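Mll3558 protein (Mesorhizobium loti, PDB 3RD6) is of unknown function but belongs to the AHA1 family, whose members share a Bet v 1-like fold and include homologues of the activator of Hsp90 ATPase. Local coordinates at residues 9-17 against 135-146; 67-75 against 87-95. All blocks are in the same frame, centred on the assembly; numbering follows the deposited sequence.

Contact 1 of 2, residues 9-17 against 135-146; sequences TFTIERTYP and EEGTRGLLEALA
From F10 beside E135 to Y16 beside A146, the strand and the helix advance in the same N-to-C sense. Their segment axes cross at -20° with a closest approach of 9.7 Å.

CG of E135 lies over one face of the F10 ring, 3.7 Å from its centroid and 22° off the normal, a CH-pi contact. The extended E135 chain carries its carboxylate past the ring to R139, one helical turn on: OE2 accepts from NH2 in the guanidinium plane, a salt bridge. With an alanine in place of F10, the E135 methylenes would probably lose the face they rest on, leaving a gap between strand and helix and the acid freer to turn.

On the same face of the strand, buried I12 has CG1 beside the backbone N (chi1 -56°), so that CD1 reaches back to CG of E135 and CG2 of T138, while CG2 of I12 meets CD1 of L142 at 3.6 Å and sits over one face of the R139 guanidinium, toward its rim.

This packing of the C-terminal helix on outermost strand 5-16 of the chain's sheet fits the helix-grip architecture of the Bet v 1-like clan. The helix lies on the face bearing F10, I12, R14 and Y16; the strand's backbone is hydrogen-bonded to strand 113-125, and L145 touches A26 and F27 of helix 20-28.

Y16 OH donates to L142 O at 2.8 Å, arriving above the carbonyl plane, on the face opposite A146 N. The ring turns its edge to A146, with CE1 3.7 Å from CB. For R14, a water links NE to R139 O, A146 CB lies over one guanidinium face, and NH2 stays 4.3 Å from OE1 of E143, beyond a salt bridge.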
ATOM      1  N   THR A   9      12.204  -2.007   3.679  1.00 21.74           N
ATOM      2  CA  THR A   9      11.844  -2.680   2.456  1.00 31.73           C
ATOM      3  C   THR A   9      12.769  -3.869   2.389  1.00 29.40           C
ATOM      4  O   THR A   9      13.903  -3.800   2.848  1.00 43.52           O
ATOM      5  CB  THR A   9      12.108  -1.787   1.216  1.00 35.79           C
ATOM      6  OG1 THR A   9      11.362  -0.565   1.329  1.00 50.92           O
ATOM      7  CG2 THR A   9      11.725  -2.517  -0.077  1.00 29.96           C
ATOM      8  N   PHE A  10      12.281  -4.968   1.835  1.00 39.50           N
ATOM      9  CA  PHE A  10      13.104  -6.155   1.681  1.00 34.27           C
ATOM     10  C   PHE A  10      12.718  -6.814   0.378  1.00 45.55           C
ATOM     11  O   PHE A  10      11.617  -6.589  -0.143  1.00 45.99           O
ATOM     12  CB  PHE A  10      12.938  -7.115   2.874  1.00 41.89           C
ATOM     13  CG  PHE A  10      11.583  -7.757   2.984  1.00 46.31           C
ATOM     14  CD1 PHE A  10      11.217  -8.795   2.143  1.00 38.51           C
ATOM     15  CD2 PHE A  10      10.686  -7.347   3.952  1.00 39.98           C
ATOM     16  CE1 PHE A  10       9.975  -9.421   2.266  1.00 38.29           C
ATOM     17  CE2 PHE A  10       9.449  -7.965   4.077  1.00 42.86           C
ATOM     18  CZ  PHE A  10       9.098  -9.001   3.233  1.00 34.36           C
ATOM     19  N   THR A  11      13.631  -7.609  -0.165  1.00 48.48           N
ATOM     20  CA  THR A  11      13.375  -8.289  -1.426  1.00 53.35           C
ATOM     21  C   THR A  11      13.799  -9.750  -1.362  1.00 55.32           C
ATOM     22  O   THR A  11      14.777 -10.094  -0.710  1.00 61.45           O
ATOM     23  CB  THR A  11      14.098  -7.560  -2.559  1.00 55.99           C
ATOM     24  OG1 THR A  11      13.913  -6.147  -2.379  1.00 49.18           O
ATOM     25  CG2 THR A  11      13.513  -7.946  -3.908  1.00 51.58           C
ATOM     26  N   ILE A  12      13.041 -10.606  -2.031  1.00 55.99           N
ATOM     27  CA  ILE A  12      13.312 -12.031  -2.038  1.00 58.80           C
ATOM     28  C   ILE A  12      13.250 -12.592  -3.455  1.00 64.25           C
ATOM     29  O   ILE A  12      12.206 -12.558  -4.096  1.00 64.56           O
ATOM     30  CB  ILE A  12      12.283 -12.775  -1.162  1.00 58.49           C
ATOM     31  CG1 ILE A  12      12.294 -12.186   0.250  1.00 55.46           C
ATOM     32  CG2 ILE A  12      12.592 -14.255  -1.127  1.00 59.66           C
ATOM     33  CD1 ILE A  12      11.170 -12.678   1.130  1.00 44.41           C
ATOM     34  N   GLU A  13      14.376 -13.091  -3.950  1.00 63.35           N
ATOM     35  CA  GLU A  13      14.413 -13.679  -5.282  1.00 67.87           C
ATOM     36  C   GLU A  13      14.341 -15.184  -5.127  1.00 70.88           C
ATOM     37  O   GLU A  13      14.925 -15.757  -4.204  1.00 74.49           O
ATOM     38  CB  GLU A  13      15.695 -13.308  -6.027  1.00 73.83           C
ATOM     39  CG  GLU A  13      15.782 -11.853  -6.432  1.00 82.05           C
ATOM     40  CD  GLU A  13      16.925 -11.117  -5.752  1.00 86.92           C
ATOM     41  OE1 GLU A  13      16.969 -11.105  -4.498  1.00 86.26           O
ATOM     42  OE2 GLU A  13      17.779 -10.551  -6.472  1.00 89.03           O
ATOM     43  N   ARG A  14      13.598 -15.820  -6.019  1.00 70.15           N
ATOM     44  CA  ARG A  14      13.444 -17.261  -5.973  1.00 72.02           C
ATOM     45  C   ARG A  14      12.949 -17.731  -7.327  1.00 69.98           C
ATOM     46  O   ARG A  14      11.878 -17.326  -7.778  1.00 66.53           O
ATOM     47  CB  ARG A  14      12.445 -17.662  -4.887  1.00 74.23           C
ATOM     48  CG  ARG A  14      12.485 -19.142  -4.573  1.00 79.73           C
ATOM     49  CD  ARG A  14      11.549 -19.508  -3.441  1.00 83.42           C
ATOM     50  NE  ARG A  14      12.002 -20.703  -2.730  1.00 82.05           N
ATOM     51  CZ  ARG A  14      12.250 -21.875  -3.305  1.00 85.24           C
ATOM     52  NH1 ARG A  14      12.091 -22.021  -4.615  1.00 82.67           N
ATOM     53  NH2 ARG A  14      12.659 -22.900  -2.566  1.00 76.88           N
ATOM     54  N   THR A  15      13.731 -18.590  -7.974  1.00 66.46           N
ATOM     55  CA  THR A  15      13.361 -19.093  -9.285  1.00 67.66           C
ATOM     56  C   THR A  15      12.612 -20.407  -9.209  1.00 70.91           C
ATOM     57  O   THR A  15      12.792 -21.189  -8.273  1.00 76.38           O
ATOM     58  CB  THR A  15      14.594 -19.276 -10.160  1.00 68.49           C
ATOM     59  OG1 THR A  15      15.348 -18.057 -10.176  1.00 71.68           O
ATOM     60  CG2 THR A  15      14.184 -19.647 -11.580  1.00 60.50           C
ATOM     61  N   TYR A  16      11.770 -20.637 -10.208  1.00 75.22           N
ATOM     62  CA  TYR A  16      10.964 -21.845 -10.277  1.00 76.24           C
ATOM     63  C   TYR A  16      11.136 -22.476 -11.643  1.00 76.29           C
ATOM     64  O   TYR A  16      11.276 -21.769 -12.639  1.00 78.01           O
ATOM     65  CB  TYR A  16       9.487 -21.504 -10.049  1.00 74.55           C
ATOM     66  CG  TYR A  16       9.210 -20.911  -8.690  1.00 75.91           C
ATOM     67  CD1 TYR A  16       9.029 -21.729  -7.580  1.00 72.05           C
ATOM     68  CD2 TYR A  16       9.177 -19.529  -8.503  1.00 77.73           C
ATOM     69  CE1 TYR A  16       8.819 -21.187  -6.314  1.00 71.29           C
ATOM     70  CE2 TYR A  16       8.972 -18.976  -7.237  1.00 68.53           C
ATOM     71  CZ  TYR A  16       8.793 -19.812  -6.152  1.00 70.49           C
ATOM     72  OH  TYR A  16       8.591 -19.281  -4.904  1.00 61.50           O
ATOM     73  N   PRO A  17      11.123 -23.814 -11.710  1.00 75.97           N
ATOM     74  CA  PRO A  17      11.278 -24.524 -12.977  1.00 75.73           C
ATOM     75  C   PRO A  17      10.042 -24.295 -13.845  1.00 74.17           C
ATOM     76  O   PRO A  17      10.061 -24.535 -15.053  1.00 77.25           O
ATOM     77  CB  PRO A  17      11.416 -25.966 -12.536  1.00 76.03           C
ATOM     78  CG  PRO A  17      10.495 -26.027 -11.364  1.00 76.06           C
ATOM     79  CD  PRO A  17      10.846 -24.756 -10.613  1.00 71.79           C
ATOM     80  N   GLU A 135       9.666 -11.021   6.899  1.00 41.61           N
ATOM     81  CA  GLU A 135      10.417 -11.498   5.741  1.00 49.37           C
ATOM     82  C   GLU A 135      10.664 -12.995   5.907  1.00 54.00           C
ATOM     83  O   GLU A 135      10.651 -13.744   4.930  1.00 57.80           O
ATOM     84  CB  GLU A 135      11.767 -10.802   5.599  1.00 49.89           C
ATOM     85  CG  GLU A 135      12.453 -11.185   4.287  1.00 49.02           C
ATOM     86  CD  GLU A 135      13.942 -10.885   4.268  1.00 56.25           C
ATOM     87  OE1 GLU A 135      14.362  -9.818   4.790  1.00 51.95           O
ATOM     88  OE2 GLU A 135      14.690 -11.726   3.713  1.00 44.38           O
ATOM     89  N   GLU A 136      10.889 -13.419   7.152  1.00 51.75           N
ATOM     90  CA  GLU A 136      11.144 -14.816   7.460  1.00 59.01           C
ATOM     91  C   GLU A 136       9.987 -15.678   6.975  1.00 54.87           C
ATOM     92  O   GLU A 136      10.194 -16.701   6.323  1.00 57.88           O
ATOM     93  CB  GLU A 136      11.325 -14.982   8.968  1.00 67.82           C
ATOM     94  CG  GLU A 136      11.968 -16.301   9.392  1.00 72.21           C
ATOM     95  CD  GLU A 136      12.261 -16.353  10.884  1.00 81.11           C
ATOM     96  OE1 GLU A 136      12.965 -15.453  11.393  1.00 77.18           O
ATOM     97  OE2 GLU A 136      11.791 -17.303  11.545  1.00 76.83           O
ATOM     98  N   GLY A 137       8.766 -15.252   7.291  1.00 56.12           N
ATOM     99  CA  GLY A 137       7.589 -15.999   6.889  1.00 53.09           C
ATOM    100  C   GLY A 137       7.357 -16.029   5.390  1.00 49.27           C
ATOM    101  O   GLY A 137       7.052 -17.086   4.825  1.00 51.79           O
ATOM    102  N   THR A 138       7.484 -14.871   4.745  1.00 37.91           N
ATOM    103  CA  THR A 138       7.284 -14.788   3.302  1.00 46.35           C
ATOM    104  C   THR A 138       8.294 -15.690   2.579  1.00 40.34           C
ATOM    105  O   THR A 138       7.972 -16.340   1.583  1.00 37.19           O
ATOM    106  CB  THR A 138       7.432 -13.331   2.810  1.00 44.99           C
ATOM    107  OG1 THR A 138       6.388 -12.532   3.387  1.00 44.22           O
ATOM    108  CG2 THR A 138       7.333 -13.263   1.284  1.00 37.58           C
ATOM    109  N   ARG A 139       9.515 -15.733   3.097  1.00 43.56           N
ATOM    110  CA  ARG A 139      10.554 -16.557   2.505  1.00 48.05           C
ATOM    111  C   ARG A 139      10.121 -18.015   2.651  1.00 49.04           C
ATOM    112  O   ARG A 139      10.509 -18.869   1.859  1.00 46.17           O
ATOM    113  CB  ARG A 139      11.886 -16.302   3.213  1.00 60.18           C
ATOM    114  CG  ARG A 139      13.111 -16.746   2.442  1.00 59.12           C
ATOM    115  CD  ARG A 139      14.372 -16.264   3.124  1.00 67.40           C
ATOM    116  NE  ARG A 139      14.783 -14.924   2.697  1.00 66.07           N
ATOM    117  CZ  ARG A 139      15.251 -14.632   1.482  1.00 68.73           C
ATOM    118  NH1 ARG A 139      15.357 -15.586   0.569  1.00 63.00           N
ATOM    119  NH2 ARG A 139      15.643 -13.394   1.186  1.00 61.53           N
ATOM    120  N   GLY A 140       9.299 -18.281   3.662  1.00 56.57           N
ATOM    121  CA  GLY A 140       8.803 -19.621   3.893  1.00 55.95           C
ATOM    122  C   GLY A 140       7.624 -19.939   2.997  1.00 57.24           C
ATOM    123  O   GLY A 140       7.521 -21.037   2.444  1.00 55.70           O
ATOM    124  N   LEU A 141       6.729 -18.970   2.854  1.00 55.57           N
ATOM    125  CA  LEU A 141       5.559 -19.129   2.013  1.00 53.24           C
ATOM    126  C   LEU A 141       5.963 -19.315   0.551  1.00 48.68           C
ATOM    127  O   LEU A 141       5.319 -20.044  -0.188  1.00 50.69           O
ATOM    128  CB  LEU A 141       4.634 -17.911   2.171  1.00 49.62           C
ATOM    129  CG  LEU A 141       3.887 -17.851   3.508  1.00 51.74           C
ATOM    130  CD1 LEU A 141       3.446 -16.431   3.786  1.00 48.80           C
ATOM    131  CD2 LEU A 141       2.691 -18.796   3.489  1.00 45.80           C
ATOM    132  N   LEU A 142       7.035 -18.649   0.140  1.00 52.29           N
ATOM    133  CA  LEU A 142       7.519 -18.757  -1.233  1.00 59.90           C
ATOM    134  C   LEU A 142       8.164 -20.117  -1.425  1.00 64.89           C
ATOM    135  O   LEU A 142       8.079 -20.710  -2.504  1.00 60.12           O
ATOM    136  CB  LEU A 142       8.545 -17.665  -1.555  1.00 53.28           C
ATOM    137  CG  LEU A 142       8.029 -16.247  -1.787  1.00 56.16           C
ATOM    138  CD1 LEU A 142       9.223 -15.337  -1.998  1.00 44.34           C
ATOM    139  CD2 LEU A 142       7.085 -16.212  -2.993  1.00 40.78           C
ATOM    140  N   GLU A 143       8.818 -20.601  -0.374  1.00 67.24           N
ATOM    141  CA  GLU A 143       9.454 -21.911  -0.410  1.00 64.44           C
ATOM    142  C   GLU A 143       8.298 -22.918  -0.512  1.00 56.44           C
ATOM    143  O   GLU A 143       8.363 -23.869  -1.295  1.00 59.29           O
ATOM    144  CB  GLU A 143      10.271 -22.132   0.872  1.00 68.23           C
ATOM    145  CG  GLU A 143      11.490 -23.039   0.714  1.00 77.58           C
ATOM    146  CD  GLU A 143      11.190 -24.499   0.992  1.00 88.08           C
ATOM    147  OE1 GLU A 143      12.121 -25.324   0.904  1.00 83.22           O
ATOM    148  OE2 GLU A 143      10.025 -24.824   1.306  1.00 94.54           O
ATOM    149  N   ALA A 144       7.233 -22.677   0.257  1.00 50.48           N
ATOM    150  CA  ALA A 144       6.047 -23.530   0.246  1.00 48.27           C
ATOM    151  C   ALA A 144       5.406 -23.524  -1.138  1.00 50.14           C
ATOM    152  O   ALA A 144       4.949 -24.559  -1.613  1.00 60.49           O
ATOM    153  CB  ALA A 144       5.053 -23.049   1.276  1.00 39.18           C
ATOM    154  N   LEU A 145       5.360 -22.351  -1.771  1.00 56.19           N
ATOM    155  CA  LEU A 145       4.798 -22.226  -3.115  1.00 58.10           C
ATOM    156  C   LEU A 145       5.541 -23.192  -4.031  1.00 58.25           C
ATOM    157  O   LEU A 145       4.929 -23.904  -4.835  1.00 60.93           O
ATOM    158  CB  LEU A 145       4.966 -20.801  -3.644  1.00 52.85           C
ATOM    159  CG  LEU A 145       4.672 -20.573  -5.138  1.00 46.70           C
ATOM    160  CD1 LEU A 145       3.247 -20.948  -5.484  1.00 45.85           C
ATOM    161  CD2 LEU A 145       4.923 -19.119  -5.470  1.00 57.79           C
ATOM    162  N   ALA A 146       6.867 -23.210  -3.886  1.00 59.59           N
ATOM    163  CA  ALA A 146       7.737 -24.073  -4.675  1.00 53.04           C
ATOM    164  C   ALA A 146       7.180 -25.491  -4.753  1.00 59.65           C
ATOM    165  O   ALA A 146       7.011 -26.046  -5.847  1.00 59.01           O
ATOM    166  CB  ALA A 146       9.140 -24.085  -4.083  1.00 46.43           C
TER
HETATM  167  O   HOH W   1      15.751  -8.107   2.106  1.00 46.95           O
HETATM  168  O   HOH W   2      12.199 -19.639  -0.214  1.00 34.45           O

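Contact 2 of 2, residues 67-75 against 87-95; sequences GPEVRLDAQ and FSYRMAIGP
D73 and R90 form one of the hydrogen-bonded pairs of an antiparallel ladder, R90 N to D73 O at 2.8 Å and D73 N to R90 O at 2.9 Å; the segment axes make 163°. From its CB, R90 sends CG past CB and O of D73, its first torsion (chi1 61°) placing CG between the backbone N and the carbonyl carbon. The extended chain then carries NE, CZ and NH1 over D73, with CB of the aspartate under the centre of the guanidinium and 3.5 Å from NH1. NH2 of R90 lies above the carboxylate, 3.8 Å from CG of D73; the two planes are 13° apart, so the charges stack without an N-H aimed at an oxygen. The hydrogen bonds of these groups go elsewhere: NH1 bonds Q77 OE1 of the second subunit, and D73 takes a salt bridge from NE of R71. On the other face lie non-hydrogen-bonded pairs: CB of A74 meets CB of Y89 at 3.4 Å, L72 packs on M91 as well as on Y89, and V70 on I93. This interleaving of hydrogen-bonded and non-hydrogen-bonded pairs is that of the beta hairpin 70-80/84-93 in the curved antiparallel sheet of a Bet v 1-like fold.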
ATOM      1  N   GLY A  67      -6.113 -18.552  20.895  1.00 53.64           N
ATOM      2  CA  GLY A  67      -5.485 -17.238  20.851  1.00 42.11           C
ATOM      3  C   GLY A  67      -6.068 -16.134  19.974  1.00 36.92           C
ATOM      4  O   GLY A  67      -7.102 -16.286  19.323  1.00 33.87           O
ATOM      5  N   PRO A  68      -5.389 -14.980  19.955  1.00 29.96           N
ATOM      6  CA  PRO A  68      -5.749 -13.786  19.196  1.00 37.70           C
ATOM      7  C   PRO A  68      -5.877 -14.090  17.728  1.00 33.05           C
ATOM      8  O   PRO A  68      -5.086 -14.854  17.172  1.00 29.69           O
ATOM      9  CB  PRO A  68      -4.588 -12.837  19.471  1.00 37.54           C
ATOM     10  CG  PRO A  68      -4.136 -13.241  20.823  1.00 50.75           C
ATOM     11  CD  PRO A  68      -4.157 -14.740  20.727  1.00 39.42           C
ATOM     12  N   GLU A  69      -6.879 -13.482  17.110  1.00 42.21           N
ATOM     13  CA  GLU A  69      -7.126 -13.652  15.693  1.00 39.72           C
ATOM     14  C   GLU A  69      -6.239 -12.716  14.894  1.00 42.67           C
ATOM     15  O   GLU A  69      -6.252 -11.499  15.108  1.00 39.51           O
ATOM     16  CB  GLU A  69      -8.572 -13.313  15.360  1.00 38.47           C
ATOM     17  CG  GLU A  69      -8.880 -13.404  13.878  1.00 48.97           C
ATOM     18  CD  GLU A  69     -10.261 -12.894  13.545  1.00 44.94           C
ATOM     19  OE1 GLU A  69     -10.402 -11.672  13.295  1.00 50.58           O
ATOM     20  OE2 GLU A  69     -11.205 -13.717  13.542  1.00 51.68           O
ATOM     21  N   VAL A  70      -5.466 -13.283  13.980  1.00 40.92           N
ATOM     22  CA  VAL A  70      -4.624 -12.482  13.118  1.00 40.47           C
ATOM     23  C   VAL A  70      -5.467 -12.105  11.890  1.00 32.26           C
ATOM     24  O   VAL A  70      -6.019 -12.976  11.212  1.00 38.44           O
ATOM     25  CB  VAL A  70      -3.386 -13.262  12.677  1.00 36.58           C
ATOM     26  CG1 VAL A  70      -2.623 -12.469  11.643  1.00 36.33           C
ATOM     27  CG2 VAL A  70      -2.513 -13.531  13.859  1.00 33.34           C
ATOM     28  N   ARG A  71      -5.597 -10.807  11.624  1.00 33.96           N
ATOM     29  CA  ARG A  71      -6.371 -10.344  10.478  1.00 34.71           C
ATOM     30  C   ARG A  71      -5.517  -9.596   9.473  1.00 37.83           C
ATOM     31  O   ARG A  71      -4.776  -8.685   9.825  1.00 43.03           O
ATOM     32  CB  ARG A  71      -7.523  -9.439  10.910  1.00 31.59           C
ATOM     33  CG  ARG A  71      -8.287  -8.880   9.721  1.00 36.57           C
ATOM     34  CD  ARG A  71      -9.579  -8.201  10.089  1.00 39.08           C
ATOM     35  NE  ARG A  71     -10.353  -7.860   8.897  1.00 41.26           N
ATOM     36  CZ  ARG A  71     -11.658  -7.591   8.893  1.00 39.64           C
ATOM     37  NH1 ARG A  71     -12.348  -7.617  10.030  1.00 38.90           N
ATOM     38  NH2 ARG A  71     -12.281  -7.323   7.747  1.00 34.10           N
ATOM     39  N   LEU A  72      -5.629  -9.986   8.210  1.00 38.47           N
ATOM     40  CA  LEU A  72      -4.882  -9.348   7.139  1.00 27.00           C
ATOM     41  C   LEU A  72      -5.864  -8.811   6.105  1.00 32.59           C
ATOM     42  O   LEU A  72      -6.620  -9.564   5.533  1.00 30.36           O
ATOM     43  CB  LEU A  72      -3.941 -10.375   6.514  1.00 30.26           C
ATOM     44  CG  LEU A  72      -3.000 -10.009   5.365  1.00 46.94           C
ATOM     45  CD1 LEU A  72      -1.948 -11.105   5.263  1.00 42.05           C
ATOM     46  CD2 LEU A  72      -3.757  -9.862   4.042  1.00 47.35           C
ATOM     47  N   ASP A  73      -5.862  -7.500   5.897  1.00 29.22           N
ATOM     48  CA  ASP A  73      -6.742  -6.850   4.923  1.00 23.71           C
ATOM     49  C   ASP A  73      -5.880  -6.308   3.796  1.00 28.35           C
ATOM     50  O   ASP A  73      -5.001  -5.486   4.036  1.00 21.14           O
ATOM     51  CB  ASP A  73      -7.493  -5.666   5.548  1.00 32.07           C
ATOM     52  CG  ASP A  73      -8.753  -6.070   6.284  1.00 36.67           C
ATOM     53  OD1 ASP A  73      -9.812  -6.210   5.641  1.00 47.02           O
ATOM     54  OD2 ASP A  73      -8.682  -6.231   7.517  1.00 35.89           O
ATOM     55  N   ALA A  74      -6.142  -6.750   2.571  1.00 21.52           N
ATOM     56  CA  ALA A  74      -5.381  -6.299   1.423  1.00 18.55           C
ATOM     57  C   ALA A  74      -6.262  -5.822   0.269  1.00 21.39           C
ATOM     58  O   ALA A  74      -7.399  -6.224   0.157  1.00 23.57           O
ATOM     59  CB  ALA A  74      -4.468  -7.424   0.948  1.00 23.87           C
ATOM     60  N   GLN A  75      -5.728  -4.947  -0.579  1.00 25.19           N
ATOM     61  CA  GLN A  75      -6.456  -4.467  -1.755  1.00 16.91           C
ATOM     62  C   GLN A  75      -5.521  -4.480  -2.959  1.00 18.17           C
ATOM     63  O   GLN A  75      -4.390  -4.022  -2.859  1.00 25.68           O
ATOM     64  CB  GLN A  75      -6.984  -3.049  -1.562  1.00 27.11           C
ATOM     65  CG  GLN A  75      -8.159  -2.749  -2.500  1.00 39.15           C
ATOM     66  CD  GLN A  75      -8.511  -1.271  -2.624  1.00 36.48           C
ATOM     67  OE1 GLN A  75      -7.749  -0.478  -3.190  1.00 41.53           O
ATOM     68  NE2 GLN A  75      -9.685  -0.896  -2.098  1.00 35.54           N
ATOM     69  N   PHE A  87      -0.204  -5.071  -4.497  1.00 26.26           N
ATOM     70  CA  PHE A  87      -1.266  -4.874  -3.537  1.00 27.61           C
ATOM     71  C   PHE A  87      -0.681  -4.296  -2.252  1.00 20.37           C
ATOM     72  O   PHE A  87       0.492  -4.465  -1.944  1.00 33.82           O
ATOM     73  CB  PHE A  87      -2.010  -6.193  -3.234  1.00 27.01           C
ATOM     74  CG  PHE A  87      -1.174  -7.225  -2.506  1.00 24.33           C
ATOM     75  CD1 PHE A  87      -0.437  -8.158  -3.201  1.00 23.26           C
ATOM     76  CD2 PHE A  87      -1.163  -7.279  -1.109  1.00 28.33           C
ATOM     77  CE1 PHE A  87       0.288  -9.120  -2.520  1.00 18.20           C
ATOM     78  CE2 PHE A  87      -0.436  -8.249  -0.423  1.00 18.24           C
ATOM     79  CZ  PHE A  87       0.284  -9.163  -1.128  1.00 23.44           C
ATOM     80  N   SER A  88      -1.520  -3.579  -1.531  1.00 20.75           N
ATOM     81  CA  SER A  88      -1.170  -2.986  -0.260  1.00 25.28           C
ATOM     82  C   SER A  88      -1.957  -3.841   0.723  1.00 22.02           C
ATOM     83  O   SER A  88      -2.862  -4.576   0.323  1.00 25.10           O
ATOM     84  CB  SER A  88      -1.679  -1.547  -0.186  1.00 24.18           C
ATOM     85  OG  SER A  88      -3.092  -1.488  -0.308  1.00 25.84           O
ATOM     86  N   TYR A  89      -1.616  -3.751   1.998  1.00 25.36           N
ATOM     87  CA  TYR A  89      -2.336  -4.522   2.995  1.00 29.60           C
ATOM     88  C   TYR A  89      -1.948  -4.066   4.367  1.00 33.76           C
ATOM     89  O   TYR A  89      -0.940  -3.410   4.542  1.00 26.14           O
ATOM     90  CB  TYR A  89      -2.074  -6.029   2.837  1.00 27.41           C
ATOM     91  CG  TYR A  89      -0.757  -6.526   3.374  1.00 30.10           C
ATOM     92  CD1 TYR A  89      -0.641  -6.949   4.694  1.00 32.80           C
ATOM     93  CD2 TYR A  89       0.374  -6.583   2.563  1.00 34.85           C
ATOM     94  CE1 TYR A  89       0.568  -7.419   5.192  1.00 31.42           C
ATOM     95  CE2 TYR A  89       1.583  -7.052   3.055  1.00 33.93           C
ATOM     96  CZ  TYR A  89       1.675  -7.466   4.371  1.00 30.13           C
ATOM     97  OH  TYR A  89       2.859  -7.925   4.895  1.00 31.42           O
ATOM     98  N   ARG A  90      -2.792  -4.380   5.334  1.00 31.43           N
ATOM     99  CA  ARG A  90      -2.527  -4.033   6.721  1.00 30.57           C
ATOM    100  C   ARG A  90      -2.784  -5.294   7.531  1.00 34.42           C
ATOM    101  O   ARG A  90      -3.667  -6.090   7.216  1.00 26.85           O
ATOM    102  CB  ARG A  90      -3.433  -2.904   7.197  1.00 35.60           C
ATOM    103  CG  ARG A  90      -4.909  -3.213   7.148  1.00 34.04           C
ATOM    104  CD  ARG A  90      -5.685  -2.047   7.729  1.00 30.26           C
ATOM    105  NE  ARG A  90      -7.126  -2.152   7.549  1.00 19.94           N
ATOM    106  CZ  ARG A  90      -7.740  -2.202   6.381  1.00 29.52           C
ATOM    107  NH1 ARG A  90      -7.047  -2.161   5.259  1.00 33.89           N
ATOM    108  NH2 ARG A  90      -9.051  -2.285   6.346  1.00 22.72           N
ATOM    109  N   MET A  91      -1.983  -5.478   8.565  1.00 29.71           N
ATOM    110  CA  MET A  91      -2.099  -6.646   9.404  1.00 31.43           C
ATOM    111  C   MET A  91      -2.317  -6.219  10.841  1.00 36.85           C
ATOM    112  O   MET A  91      -1.826  -5.167  11.278  1.00 33.09           O
ATOM    113  CB  MET A  91      -0.822  -7.478   9.291  1.00 33.55           C
ATOM    114  CG  MET A  91      -0.977  -8.928   9.665  1.00 33.99           C
ATOM    115  SD  MET A  91       0.577  -9.763   9.642  1.00 32.18           S
ATOM    116  CE  MET A  91       0.762 -10.021   7.912  1.00 24.00           C
ATOM    117  N   ALA A  92      -3.067  -7.040  11.566  1.00 37.29           N
ATOM    118  CA  ALA A  92      -3.353  -6.788  12.964  1.00 37.96           C
ATOM    119  C   ALA A  92      -3.567  -8.104  13.683  1.00 32.07           C
ATOM    120  O   ALA A  92      -3.977  -9.098  13.084  1.00 36.35           O
ATOM    121  CB  ALA A  92      -4.597  -5.944  13.089  1.00 29.45           C
ATOM    122  N   ILE A  93      -3.253  -8.115  14.969  1.00 34.06           N
ATOM    123  CA  ILE A  93      -3.467  -9.287  15.808  1.00 39.02           C
ATOM    124  C   ILE A  93      -4.247  -8.719  16.993  1.00 43.57           C
ATOM    125  O   ILE A  93      -3.731  -7.884  17.740  1.00 36.26           O
ATOM    126  CB  ILE A  93      -2.116  -9.962  16.255  1.00 32.23           C
ATOM    127  CG1 ILE A  93      -2.427 -11.185  17.121  1.00 32.26           C
ATOM    128  CG2 ILE A  93      -1.227  -8.963  16.986  1.00 43.13           C
ATOM    129  CD1 ILE A  93      -1.234 -12.015  17.464  1.00 24.76           C
ATOM    130  N   GLY A  94      -5.502  -9.148  17.126  1.00 40.37           N
ATOM    131  CA  GLY A  94      -6.349  -8.631  18.179  1.00 44.71           C
ATOM    132  C   GLY A  94      -6.758  -7.244  17.712  1.00 50.32           C
ATOM    133  O   GLY A  94      -7.085  -7.076  16.537  1.00 57.04           O
ATOM    134  N   PRO A  95      -6.773  -6.232  18.597  1.00 51.65           N
ATOM    135  CA  PRO A  95      -7.155  -4.885  18.177  1.00 50.76           C
ATOM    136  C   PRO A  95      -5.935  -4.007  17.874  1.00 49.10           C
ATOM    137  O   PRO A  95      -6.066  -2.883  17.381  1.00 52.21           O
ATOM    138  CB  PRO A  95      -7.938  -4.384  19.380  1.00 43.25           C
ATOM    139  CG  PRO A  95      -7.089  -4.888  20.489  1.00 55.51           C
ATOM    140  CD  PRO A  95      -6.777  -6.320  20.068  1.00 49.15           C
TER
HETATM  141  O   HOH W   3      -8.695  -9.103  14.473  1.00 52.82           O
HETATM  142  O   HOH W   4      -5.621  -6.107   9.933  1.00 34.45           O

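Overall arrangement
Contact 1 is partly buried and joins a helix to the chain's outermost strand, whereas contact 2 is a surface contact between two inner strands of the same sheet. Their centres lie 20 Å apart, on opposite sides of the chain's centre, and their nearest atoms are about 6 Å apart without touching. The chemistry follows the setting: contact 1 rests mainly on side-chain packing with a single direct hydrogen bond across it, contact 2 on a run of seven backbone bonds. E120 connects them indirectly, pairing by backbone with F10 and accepting Y89 OH. Both approach the second subunit, contact 1 by T9 alone, contact 2 through several polar side chains.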